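Side-chain contacts in predicted acetyltransferase (Clostridium acetobutylicum, PDB 3MGD), which binds acetyl-CoA and, as a member of the GNAT family, probably transfers its acetyl group to an acceptor that remains unidentified: residues R21-D25 / E26-P30; Y77-T81 / G82-Y86; N89-T92 / E93-S96. One frame throughout, in Å; residues are numbered along the deposited sequence.

Contact 1 (R21-D25 / E26-P30); sequences RQLID and EGIEP. With ACO (acetyl coenzyme *a), chain C.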
loop_
_atom_site.group_PDB
_atom_site.type_symbol
_atom_site.label_atom_id
_atom_site.label_comp_id
_atom_site.label_asym_id
_atom_site.label_seq_id
_atom_site.Cartn_x
_atom_site.Cartn_y
_atom_site.Cartn_z
ATOM N N ARG A 21 -5.052 21.628 1.297
ATOM C CA ARG A 21 -5.342 22.443 0.130
ATOM C C ARG A 21 -5.465 21.571 -1.118
ATOM O O ARG A 21 -6.362 21.758 -1.937
ATOM C CB ARG A 21 -4.221 23.453 -0.044
ATOM C CG ARG A 21 -4.541 24.586 -0.977
ATOM C CD ARG A 21 -3.578 25.706 -0.699
ATOM N NE ARG A 21 -3.098 26.308 -1.929
ATOM C CZ ARG A 21 -1.865 26.770 -2.088
ATOM N NH1 ARG A 21 -0.982 26.694 -1.095
ATOM N NH2 ARG A 21 -1.522 27.289 -3.246
ATOM N N GLN A 22 -4.550 20.610 -1.237
ATOM C CA GLN A 22 -4.528 19.660 -2.343
ATOM C C GLN A 22 -5.790 18.811 -2.385
ATOM O O GLN A 22 -6.421 18.674 -3.422
ATOM C CB GLN A 22 -3.310 18.759 -2.180
ATOM C CG GLN A 22 -3.222 17.635 -3.195
ATOM C CD GLN A 22 -2.339 16.535 -2.676
ATOM O OE1 GLN A 22 -1.366 16.802 -1.959
ATOM N NE2 GLN A 22 -2.651 15.284 -3.045
ATOM N N LEU A 23 -6.170 18.255 -1.243
ATOM C CA LEU A 23 -7.325 17.374 -1.189
ATOM C C LEU A 23 -8.595 18.143 -1.519
ATOM O O LEU A 23 -9.486 17.640 -2.193
ATOM C CB LEU A 23 -7.445 16.758 0.201
ATOM C CG LEU A 23 -6.314 15.818 0.631
ATOM C CD1 LEU A 23 -6.494 15.444 2.084
ATOM C CD2 LEU A 23 -6.252 14.550 -0.258
ATOM N N ILE A 24 -8.686 19.373 -1.030
ATOM C CA ILE A 24 -9.867 20.167 -1.303
ATOM C C ILE A 24 -9.937 20.510 -2.788
ATOM O O ILE A 24 -11.000 20.451 -3.382
ATOM C CB ILE A 24 -9.895 21.418 -0.413
ATOM C CG1 ILE A 24 -10.179 20.990 1.030
ATOM C CG2 ILE A 24 -10.955 22.405 -0.889
ATOM C CD1 ILE A 24 -9.870 22.084 2.063
ATOM N N ASP A 25 -8.796 20.858 -3.372
ATOM C CA ASP A 25 -8.665 21.046 -4.824
ATOM C C ASP A 25 -9.143 19.800 -5.596
ATOM O O ASP A 25 -9.731 19.915 -6.677
ATOM C CB ASP A 25 -7.190 21.339 -5.154
ATOM C CG ASP A 25 -7.016 22.352 -6.275
ATOM O OD1 ASP A 25 -7.903 22.434 -7.154
ATOM O OD2 ASP A 25 -5.981 23.060 -6.282
ATOM N N GLU A 26 -8.894 18.612 -5.043
ATOM C CA GLU A 26 -9.328 17.357 -5.673
ATOM C C GLU A 26 -10.831 17.102 -5.553
ATOM O O GLU A 26 -11.352 16.161 -6.155
ATOM C CB GLU A 26 -8.565 16.154 -5.088
ATOM C CG GLU A 26 -7.070 16.140 -5.404
ATOM C CD GLU A 26 -6.329 15.023 -4.691
ATOM O OE1 GLU A 26 -6.927 13.948 -4.472
ATOM O OE2 GLU A 26 -5.145 15.222 -4.345
ATOM N N GLY A 27 -11.518 17.908 -4.744
ATOM C CA GLY A 27 -12.967 17.803 -4.629
ATOM C C GLY A 27 -13.462 17.123 -3.365
ATOM O O GLY A 27 -14.660 16.901 -3.197
ATOM N N ILE A 28 -12.547 16.782 -2.466
ATOM C CA ILE A 28 -12.940 16.069 -1.255
ATOM C C ILE A 28 -13.637 17.018 -0.274
ATOM O O ILE A 28 -13.341 18.219 -0.232
ATOM C CB ILE A 28 -11.740 15.310 -0.632
ATOM C CG1 ILE A 28 -11.243 14.261 -1.636
ATOM C CG2 ILE A 28 -12.138 14.625 0.666
ATOM C CD1 ILE A 28 -9.814 13.811 -1.435
ATOM N N GLU A 29 -14.598 16.483 0.476
ATOM C CA GLU A 29 -15.339 17.284 1.438
ATOM C C GLU A 29 -14.637 17.299 2.792
ATOM O O GLU A 29 -14.563 16.270 3.481
ATOM C CB GLU A 29 -16.792 16.802 1.546
ATOM C CG GLU A 29 -17.626 17.156 0.313
ATOM C CD GLU A 29 -18.998 16.497 0.305
ATOM O OE1 GLU A 29 -19.481 16.095 1.384
ATOM O OE2 GLU A 29 -19.595 16.387 -0.788
ATOM N N PRO A 30 -14.100 18.474 3.170
ATOM C CA PRO A 30 -13.305 18.634 4.391
ATOM C C PRO A 30 -14.187 18.720 5.638
ATOM O O PRO A 30 -14.200 19.731 6.328
ATOM C CB PRO A 30 -12.548 19.942 4.135
ATOM C CG PRO A 30 -13.483 20.732 3.296
ATOM C CD PRO A 30 -14.203 19.739 2.412
HETATM N N1A ACO C . 5.827 19.983 -23.209
HETATM C C2A ACO C . 4.465 19.912 -23.518
HETATM N N3A ACO C . 3.506 19.791 -22.483
HETATM C C4A ACO C . 3.950 19.738 -21.101
HETATM C C5A ACO C . 5.345 19.811 -20.782
HETATM C C6A ACO C . 6.284 19.928 -21.800
HETATM N N6A ACO C . 7.693 20.001 -21.472
HETATM N N7A ACO C . 5.491 19.740 -19.354
HETATM C C8A ACO C . 4.222 19.629 -18.806
HETATM N N9A ACO C . 3.253 19.603 -19.889
HETATM C C1B ACO C . 1.814 19.615 -19.689
HETATM C C2B ACO C . 1.453 18.121 -19.734
HETATM O O2B ACO C . 1.736 17.330 -20.841
HETATM C C3B ACO C . 0.060 18.124 -19.146
HETATM O O3B ACO C . -1.037 18.349 -20.002
HETATM P P3B ACO C . -1.858 17.172 -20.694
HETATM O O7A ACO C . -2.594 17.778 -21.939
HETATM O O8A ACO C . -2.896 16.603 -19.703
HETATM O O9A ACO C . -0.927 16.063 -21.137
HETATM C C4B ACO C . 0.257 19.140 -17.968
HETATM O O4B ACO C . 1.141 20.169 -18.547
HETATM C C5B ACO C . 0.541 18.732 -16.537
HETATM O O5B ACO C . 1.855 18.256 -16.380
HETATM P P1A ACO C . 2.823 18.897 -15.308
HETATM O O1A ACO C . 3.139 20.370 -15.613
HETATM O O2A ACO C . 4.074 18.025 -15.243
HETATM O O3A ACO C . 2.041 18.776 -13.944
HETATM P P2A ACO C . 1.648 20.009 -13.015
HETATM O O4A ACO C . 0.606 20.966 -13.684
HETATM O O5A ACO C . 2.874 20.721 -12.513
HETATM O O6A ACO C . 1.014 19.380 -11.718
HETATM C CBP ACO C . -0.784 18.198 -10.589
HETATM C CCP ACO C . 0.071 18.352 -11.839
HETATM C CDP ACO C . -1.620 16.932 -10.674
HETATM C CEP ACO C . 0.138 18.164 -9.415
HETATM C CAP ACO C . -1.744 19.431 -10.499
HETATM O OAP ACO C . -2.634 19.483 -11.563
HETATM C C9P ACO C . -2.410 19.622 -9.159
HETATM O O9P ACO C . -1.824 20.103 -8.188
HETATM N N8P ACO C . -3.799 19.223 -9.069
HETATM C C7P ACO C . -4.515 19.301 -7.796
HETATM C C6P ACO C . -3.967 18.356 -6.791
HETATM C C5P ACO C . -3.807 16.969 -7.373
HETATM O O5P ACO C . -4.704 16.467 -8.050
HETATM N N4P ACO C . -2.571 16.301 -7.148
HETATM C C3P ACO C . -2.401 14.899 -7.440
HETATM C C2P ACO C . -2.971 13.928 -6.438
HETATM S S1P ACO C . -2.594 12.225 -6.775
HETATM C C ACO C . -1.074 11.800 -6.197
HETATM O O ACO C . -0.396 12.629 -5.608
HETATM C CH3 ACO C . -0.514 10.472 -6.527
#
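A Schellman motif ends helix 12-25 at one wall of the acetyl-CoA pocket, and its last turn brings Gln22 beside Glu26 while the chain turns back past Leu23 and Ile24. The pocket side is polar. Gln22 and Glu26 lie alongside each other, pointing the same way, and Gln22 NE2 donates to Glu26 OE2 over 2.8 Å in a nearly straight bond (162° at the hydrogen). The acceptor lies in the plane of the amide and is met almost down its own C-O bond, with amide and carboxylate turned about 30° from one another; the bond thus limits the rotation of both groups. With CG opposite its backbone N (chi1 175°) and the chain stretched beyond, Gln22 carries its amide up to the cofactor. There Glu26 OE2 comes within 3.3 Å of ACO C2P, the carbon next to the thioester sulfur, and Gln22 NE2 lies 3.7 Å from the same atom.

The helix end itself is closed by the backbone. Gly27 has a positive phi, and two amides then reach back: Gly27 N donates to Ile24 O (2.9 Å), and Ile28 N donates to Leu23 O (3.2 Å). These bonds occupy carbonyls that no further helical turn could serve. Within the last turn, Asp25 turns its carboxylate to Arg97, with which OD2 forms a salt bridge.

The apolar closure follows the same reversal. Leu23 CD2 meets Ile28 CD1 at 3.8 Å as the two branches pass at a slant, and Tyr77 of the second subunit packs on both residues. Pro30 continues the patch, its ring set roughly at a right angle to the Ile24 side chain, with Pro30 CB 4.0 Å from Ile24 CD1.

Contact 2 (Y77-T81 / G82-Y86); sequences YTNKT and GRKGY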
loop_
_atom_site.group_PDB
_atom_site.type_symbol
_atom_site.label_atom_id
_atom_site.label_comp_id
_atom_site.label_asym_id
_atom_site.label_seq_id
_atom_site.Cartn_x
_atom_site.Cartn_y
_atom_site.Cartn_z
ATOM N N TYR A 77 8.393 -13.012 -6.545
ATOM C CA TYR A 77 9.490 -13.265 -7.478
ATOM C C TYR A 77 9.835 -12.063 -8.348
ATOM O O TYR A 77 10.964 -11.936 -8.812
ATOM C CB TYR A 77 9.191 -14.511 -8.314
ATOM C CG TYR A 77 9.153 -15.735 -7.438
ATOM C CD1 TYR A 77 10.330 -16.313 -6.966
ATOM C CD2 TYR A 77 7.942 -16.279 -7.033
ATOM C CE1 TYR A 77 10.293 -17.419 -6.140
ATOM C CE2 TYR A 77 7.900 -17.379 -6.219
ATOM C CZ TYR A 77 9.076 -17.949 -5.782
ATOM O OH TYR A 77 9.013 -19.052 -4.970
ATOM N N THR A 78 8.870 -11.165 -8.536
ATOM C CA THR A 78 9.082 -9.982 -9.369
ATOM C C THR A 78 9.422 -8.725 -8.562
ATOM O O THR A 78 9.562 -7.639 -9.117
ATOM C CB THR A 78 7.844 -9.691 -10.224
ATOM O OG1 THR A 78 6.701 -9.567 -9.373
ATOM C CG2 THR A 78 7.611 -10.821 -11.211
ATOM N N ASN A 79 9.549 -8.886 -7.253
ATOM C CA ASN A 79 9.912 -7.802 -6.360
ATOM C C ASN A 79 10.442 -8.448 -5.093
ATOM O O ASN A 79 9.719 -8.550 -4.109
ATOM C CB ASN A 79 8.659 -6.985 -6.043
ATOM C CG ASN A 79 8.967 -5.693 -5.336
ATOM O OD1 ASN A 79 8.080 -5.068 -4.726
ATOM N ND2 ASN A 79 10.217 -5.274 -5.410
ATOM N N LYS A 80 11.695 -8.906 -5.107
ATOM C CA LYS A 80 12.158 -9.808 -4.047
ATOM C C LYS A 80 12.146 -9.229 -2.624
ATOM O O LYS A 80 12.060 -9.978 -1.653
ATOM C CB LYS A 80 13.553 -10.370 -4.371
ATOM C CG LYS A 80 14.653 -9.328 -4.394
ATOM C CD LYS A 80 16.019 -9.996 -4.627
ATOM C CE LYS A 80 17.145 -8.961 -4.601
ATOM N NZ LYS A 80 18.501 -9.584 -4.451
ATOM N N THR A 81 12.269 -7.912 -2.496
ATOM C CA THR A 81 12.248 -7.286 -1.171
ATOM C C THR A 81 10.815 -6.995 -0.698
ATOM O O THR A 81 10.567 -6.771 0.500
ATOM C CB THR A 81 13.019 -5.937 -1.161
ATOM O OG1 THR A 81 12.304 -4.990 -1.956
ATOM C CG2 THR A 81 14.416 -6.095 -1.729
ATOM N N GLY A 82 9.889 -6.970 -1.645
ATOM C CA GLY A 82 8.506 -6.620 -1.352
ATOM C C GLY A 82 8.227 -5.125 -1.168
ATOM O O GLY A 82 7.068 -4.707 -1.048
ATOM N N ARG A 83 9.283 -4.321 -1.146
ATOM C CA ARG A 83 9.128 -2.892 -0.901
ATOM C C ARG A 83 8.618 -2.177 -2.142
ATOM O O ARG A 83 8.909 -2.577 -3.271
ATOM C CB ARG A 83 10.452 -2.259 -0.470
ATOM C CG ARG A 83 11.186 -2.992 0.630
ATOM C CD ARG A 83 12.293 -2.114 1.183
ATOM N NE ARG A 83 13.491 -2.881 1.511
ATOM C CZ ARG A 83 14.499 -3.084 0.669
ATOM N NH1 ARG A 83 14.455 -2.583 -0.561
ATOM N NH2 ARG A 83 15.546 -3.798 1.057
ATOM N N LYS A 84 7.859 -1.107 -1.915
ATOM C CA LYS A 84 7.396 -0.249 -2.991
ATOM C C LYS A 84 7.482 1.197 -2.553
ATOM O O LYS A 84 7.425 1.493 -1.362
ATOM C CB LYS A 84 5.940 -0.572 -3.361
ATOM C CG LYS A 84 5.769 -1.884 -4.164
ATOM C CD LYS A 84 4.317 -2.077 -4.603
ATOM C CE LYS A 84 4.159 -3.249 -5.566
ATOM N NZ LYS A 84 2.734 -3.431 -5.955
ATOM N N GLY A 85 7.610 2.095 -3.523
ATOM C CA GLY A 85 7.530 3.514 -3.233
ATOM C C GLY A 85 6.101 3.910 -3.547
ATOM O O GLY A 85 5.567 3.539 -4.585
ATOM N N TYR A 86 5.478 4.648 -2.641
ATOM C CA TYR A 86 4.093 5.070 -2.814
ATOM C C TYR A 86 4.105 6.583 -2.996
ATOM O O TYR A 86 4.473 7.324 -2.084
ATOM C CB TYR A 86 3.268 4.699 -1.572
ATOM C CG TYR A 86 1.839 5.206 -1.613
ATOM C CD1 TYR A 86 0.882 4.582 -2.401
ATOM C CD2 TYR A 86 1.452 6.309 -0.859
ATOM C CE1 TYR A 86 -0.431 5.049 -2.443
ATOM C CE2 TYR A 86 0.146 6.785 -0.893
ATOM C CZ TYR A 86 -0.786 6.148 -1.679
ATOM O OH TYR A 86 -2.076 6.626 -1.711
#
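The first torsion of Thr81 (chi1 68°) lodges OG1 between its own backbone N and carbonyl carbon, pointing it forward to Arg83 N, and that of Arg83 (chi1 -49°) starts its chain back toward Thr81, a return that the bend at the third torsion completes. OG1 accepts a bond from Arg83 N over 3.2 Å, nearly straight at 163°, which is the geometry of an ST turn. Overlapping it, a type I beta turn runs from Asn79 to Gly82, closed by Gly82 N donating to Asn79 O at 2.9 Å. Together the two turns lead the chain into strand 83-92, the antiparallel neighbour of strand 61-72; just ahead of the strand, Gly82 already bonds through its backbone to Phe73.

The Arg83 side chain thus folds back over the threonine. Thr81 CB lies 3.6 Å above the guanidinium plane, over its centre, while Thr81 CG2 is 3.7 Å from Arg83 NH1. Since Arg83 is modelled in two conformers, this packing describes one of them, whereas the backbone bond to OG1 does not depend on the cationic tip.

Chemically, then, the bend is held by one main-chain bond and one from a main-chain amide to a side-chain hydroxyl; the cation adds a van der Waals cover through its flat face and makes no ionic bond within the bend.

Contact 3 (N89-T92 / E93-S96); sequences NMYT and EPTS. With ACO (acetyl coenzyme *a), chain C.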
loop_
_atom_site.group_PDB
_atom_site.type_symbol
_atom_site.label_atom_id
_atom_site.label_comp_id
_atom_site.label_asym_id
_atom_site.label_seq_id
_atom_site.Cartn_x
_atom_site.Cartn_y
_atom_site.Cartn_z
ATOM N N ASN A 89 0.892 13.256 -2.076
ATOM C CA ASN A 89 1.104 14.642 -1.716
ATOM C C ASN A 89 1.637 15.468 -2.868
ATOM O O ASN A 89 2.480 16.333 -2.670
ATOM C CB ASN A 89 2.049 14.761 -0.514
ATOM C CG ASN A 89 1.461 14.170 0.747
ATOM O OD1 ASN A 89 0.298 13.783 0.775
ATOM N ND2 ASN A 89 2.277 14.070 1.793
HETATM N N MSE A 90 1.173 15.194 -4.081
HETATM C CA MSE A 90 1.592 16.018 -5.195
HETATM C C MSE A 90 0.624 17.174 -5.425
HETATM O O MSE A 90 -0.587 17.000 -5.545
HETATM C CB MSE A 90 1.793 15.186 -6.454
HETATM C CG MSE A 90 2.946 14.176 -6.268
HETATM SE SE MSE A 90 3.418 13.371 -7.948
HETATM C CE MSE A 90 4.104 14.955 -8.868
ATOM N N TYR A 91 1.188 18.365 -5.490
ATOM C CA TYR A 91 0.387 19.568 -5.663
ATOM C C TYR A 91 1.260 20.590 -6.361
ATOM O O TYR A 91 2.431 20.753 -6.023
ATOM C CB TYR A 91 -0.108 20.100 -4.310
ATOM C CG TYR A 91 -0.984 21.333 -4.475
ATOM C CD1 TYR A 91 -2.333 21.212 -4.774
ATOM C CD2 TYR A 91 -0.450 22.603 -4.363
ATOM C CE1 TYR A 91 -3.144 22.351 -4.946
ATOM C CE2 TYR A 91 -1.240 23.736 -4.538
ATOM C CZ TYR A 91 -2.581 23.608 -4.825
ATOM O OH TYR A 91 -3.349 24.758 -4.994
ATOM N N THR A 92 0.708 21.220 -7.389
ATOM C CA THR A 92 1.352 22.363 -8.004
ATOM C C THR A 92 0.369 23.548 -7.958
ATOM O O THR A 92 -0.813 23.389 -8.280
ATOM C CB THR A 92 1.727 22.100 -9.482
ATOM O OG1 THR A 92 2.689 21.043 -9.567
ATOM C CG2 THR A 92 2.319 23.391 -10.113
ATOM N N GLU A 93 0.862 24.717 -7.551
ATOM C CA GLU A 93 0.074 25.950 -7.546
ATOM C C GLU A 93 -0.599 26.105 -8.904
ATOM O O GLU A 93 0.058 25.941 -9.933
ATOM C CB GLU A 93 1.003 27.146 -7.281
ATOM C CG GLU A 93 0.301 28.491 -7.204
ATOM C CD GLU A 93 -0.598 28.612 -5.985
ATOM O OE1 GLU A 93 -0.130 28.307 -4.867
ATOM O OE2 GLU A 93 -1.765 29.017 -6.145
ATOM N N PRO A 94 -1.919 26.388 -8.923
ATOM C CA PRO A 94 -2.645 26.427 -10.198
ATOM C C PRO A 94 -2.030 27.311 -11.288
ATOM O O PRO A 94 -1.945 26.862 -12.428
ATOM C CB PRO A 94 -4.036 26.915 -9.790
ATOM C CG PRO A 94 -4.202 26.336 -8.408
ATOM C CD PRO A 94 -2.835 26.459 -7.772
ATOM N N THR A 95 -1.598 28.525 -10.959
ATOM C CA THR A 95 -1.018 29.392 -11.978
ATOM C C THR A 95 0.332 28.873 -12.476
ATOM O O THR A 95 0.859 29.364 -13.474
ATOM C CB THR A 95 -0.879 30.850 -11.486
ATOM O OG1 THR A 95 -0.037 30.885 -10.335
ATOM C CG2 THR A 95 -2.253 31.429 -11.124
ATOM N N SER A 96 0.887 27.875 -11.787
ATOM C CA SER A 96 2.164 27.287 -12.180
ATOM C C SER A 96 2.013 25.938 -12.898
ATOM O O SER A 96 3.004 25.328 -13.288
ATOM C CB SER A 96 3.068 27.095 -10.954
ATOM O OG SER A 96 3.596 28.321 -10.486
HETATM N N1A ACO C . 5.827 19.983 -23.209
HETATM C C2A ACO C . 4.465 19.912 -23.518
HETATM N N3A ACO C . 3.506 19.791 -22.483
HETATM C C4A ACO C . 3.950 19.738 -21.101
HETATM C C5A ACO C . 5.345 19.811 -20.782
HETATM C C6A ACO C . 6.284 19.928 -21.800
HETATM N N6A ACO C . 7.693 20.001 -21.472
HETATM N N7A ACO C . 5.491 19.740 -19.354
HETATM C C8A ACO C . 4.222 19.629 -18.806
HETATM N N9A ACO C . 3.253 19.603 -19.889
HETATM C C1B ACO C . 1.814 19.615 -19.689
HETATM C C2B ACO C . 1.453 18.121 -19.734
HETATM O O2B ACO C . 1.736 17.330 -20.841
HETATM C C3B ACO C . 0.060 18.124 -19.146
HETATM O O3B ACO C . -1.037 18.349 -20.002
HETATM P P3B ACO C . -1.858 17.172 -20.694
HETATM O O7A ACO C . -2.594 17.778 -21.939
HETATM O O8A ACO C . -2.896 16.603 -19.703
HETATM O O9A ACO C . -0.927 16.063 -21.137
HETATM C C4B ACO C . 0.257 19.140 -17.968
HETATM O O4B ACO C . 1.141 20.169 -18.547
HETATM C C5B ACO C . 0.541 18.732 -16.537
HETATM O O5B ACO C . 1.855 18.256 -16.380
HETATM P P1A ACO C . 2.823 18.897 -15.308
HETATM O O1A ACO C . 3.139 20.370 -15.613
HETATM O O2A ACO C . 4.074 18.025 -15.243
HETATM O O3A ACO C . 2.041 18.776 -13.944
HETATM P P2A ACO C . 1.648 20.009 -13.015
HETATM O O4A ACO C . 0.606 20.966 -13.684
HETATM O O5A ACO C . 2.874 20.721 -12.513
HETATM O O6A ACO C . 1.014 19.380 -11.718
HETATM C CBP ACO C . -0.784 18.198 -10.589
HETATM C CCP ACO C . 0.071 18.352 -11.839
HETATM C CDP ACO C . -1.620 16.932 -10.674
HETATM C CEP ACO C . 0.138 18.164 -9.415
HETATM C CAP ACO C . -1.744 19.431 -10.499
HETATM O OAP ACO C . -2.634 19.483 -11.563
HETATM C C9P ACO C . -2.410 19.622 -9.159
HETATM O O9P ACO C . -1.824 20.103 -8.188
HETATM N N8P ACO C . -3.799 19.223 -9.069
HETATM C C7P ACO C . -4.515 19.301 -7.796
HETATM C C6P ACO C . -3.967 18.356 -6.791
HETATM C C5P ACO C . -3.807 16.969 -7.373
HETATM O O5P ACO C . -4.704 16.467 -8.050
HETATM N N4P ACO C . -2.571 16.301 -7.148
HETATM C C3P ACO C . -2.401 14.899 -7.440
HETATM C C2P ACO C . -2.971 13.928 -6.438
HETATM S S1P ACO C . -2.594 12.225 -6.775
HETATM C C ACO C . -1.074 11.800 -6.197
HETATM O O ACO C . -0.396 12.629 -5.608
HETATM C CH3 ACO C . -0.514 10.472 -6.527
#
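Tyr91 and Pro94 meet where strand 83-92 leaves the acetyl-CoA pocket, and Thr92 and Ser96 touch one step further along the same bend. The tight part faces the cofactor, whose pantetheine arm runs beside the strand much as another strand would, the arrangement characteristic of GNAT enzymes. Thr92 N donates to ACO O9P over 2.9 Å in an almost straight bond (171°), and ACO N4P donates to the carbonyl O of Met90, a selenomethionine, at 2.6 Å. Met90 N also reaches the thioester oxygen, ACO O, at 3.4 Å; this bond is weak, but its position is consistent with polarising the acetyl carbonyl. Thr92 holds OG1 beside its own backbone N (chi1 -63°), which brings the hydroxyl to the pyrophosphate, 3.0 Å from ACO O5A and 3.2 Å from ACO O6A. Its single proton can serve either acceptor.

The side turned to solvent, that of the exposed Pro94 and Thr95, is looser, and the segments meet there by van der Waals contact alone. The buried Tyr91 stretches away from its own amide (chi1 -178°), which brings the ring against the start of the bend; Tyr91 OH lies 3.3 Å from Pro94 CD, the two side chains meeting obliquely. On the inner flank, the Thr92 methyl CG2 rests 3.9 Å from Ser96 CB. The bend tightens into a short 3-10 segment, with Ser96 N bonded back to Glu93 O.

Helix 12-25 packs on the tyrosine through Ile18, Arg21 and Gln22, while Ile101, at the start of helix 101-115, touches both Thr92 and Ser96. Strand 61-72 runs antiparallel alongside, placing Thr65 against Tyr91 and Ile63 against Ser96.

Contacts 1 and 3 both touch the cofactor, and contact 3 also bonds to it. Their centres lie 13 Å apart and they meet directly: Gln22 OE1 is 3.3 Å from Asn89 CA, and the Asp25 carboxylate makes a weak hydrogen bond with Tyr91 OH, so the helix end and the strand end form adjoining walls round the pantetheine arm. Contact 2 begins the strand that contact 3 ends, the two centres being 29 Å apart on opposite sides of the chain's centre, and its Lys84 side chain stays about 13 Å from acetyl-CoA. Within one chain it does not touch contact 1, yet its Tyr77 packs against contact 1 of the partner chain, Pro30 included, linking the pair across the dimer.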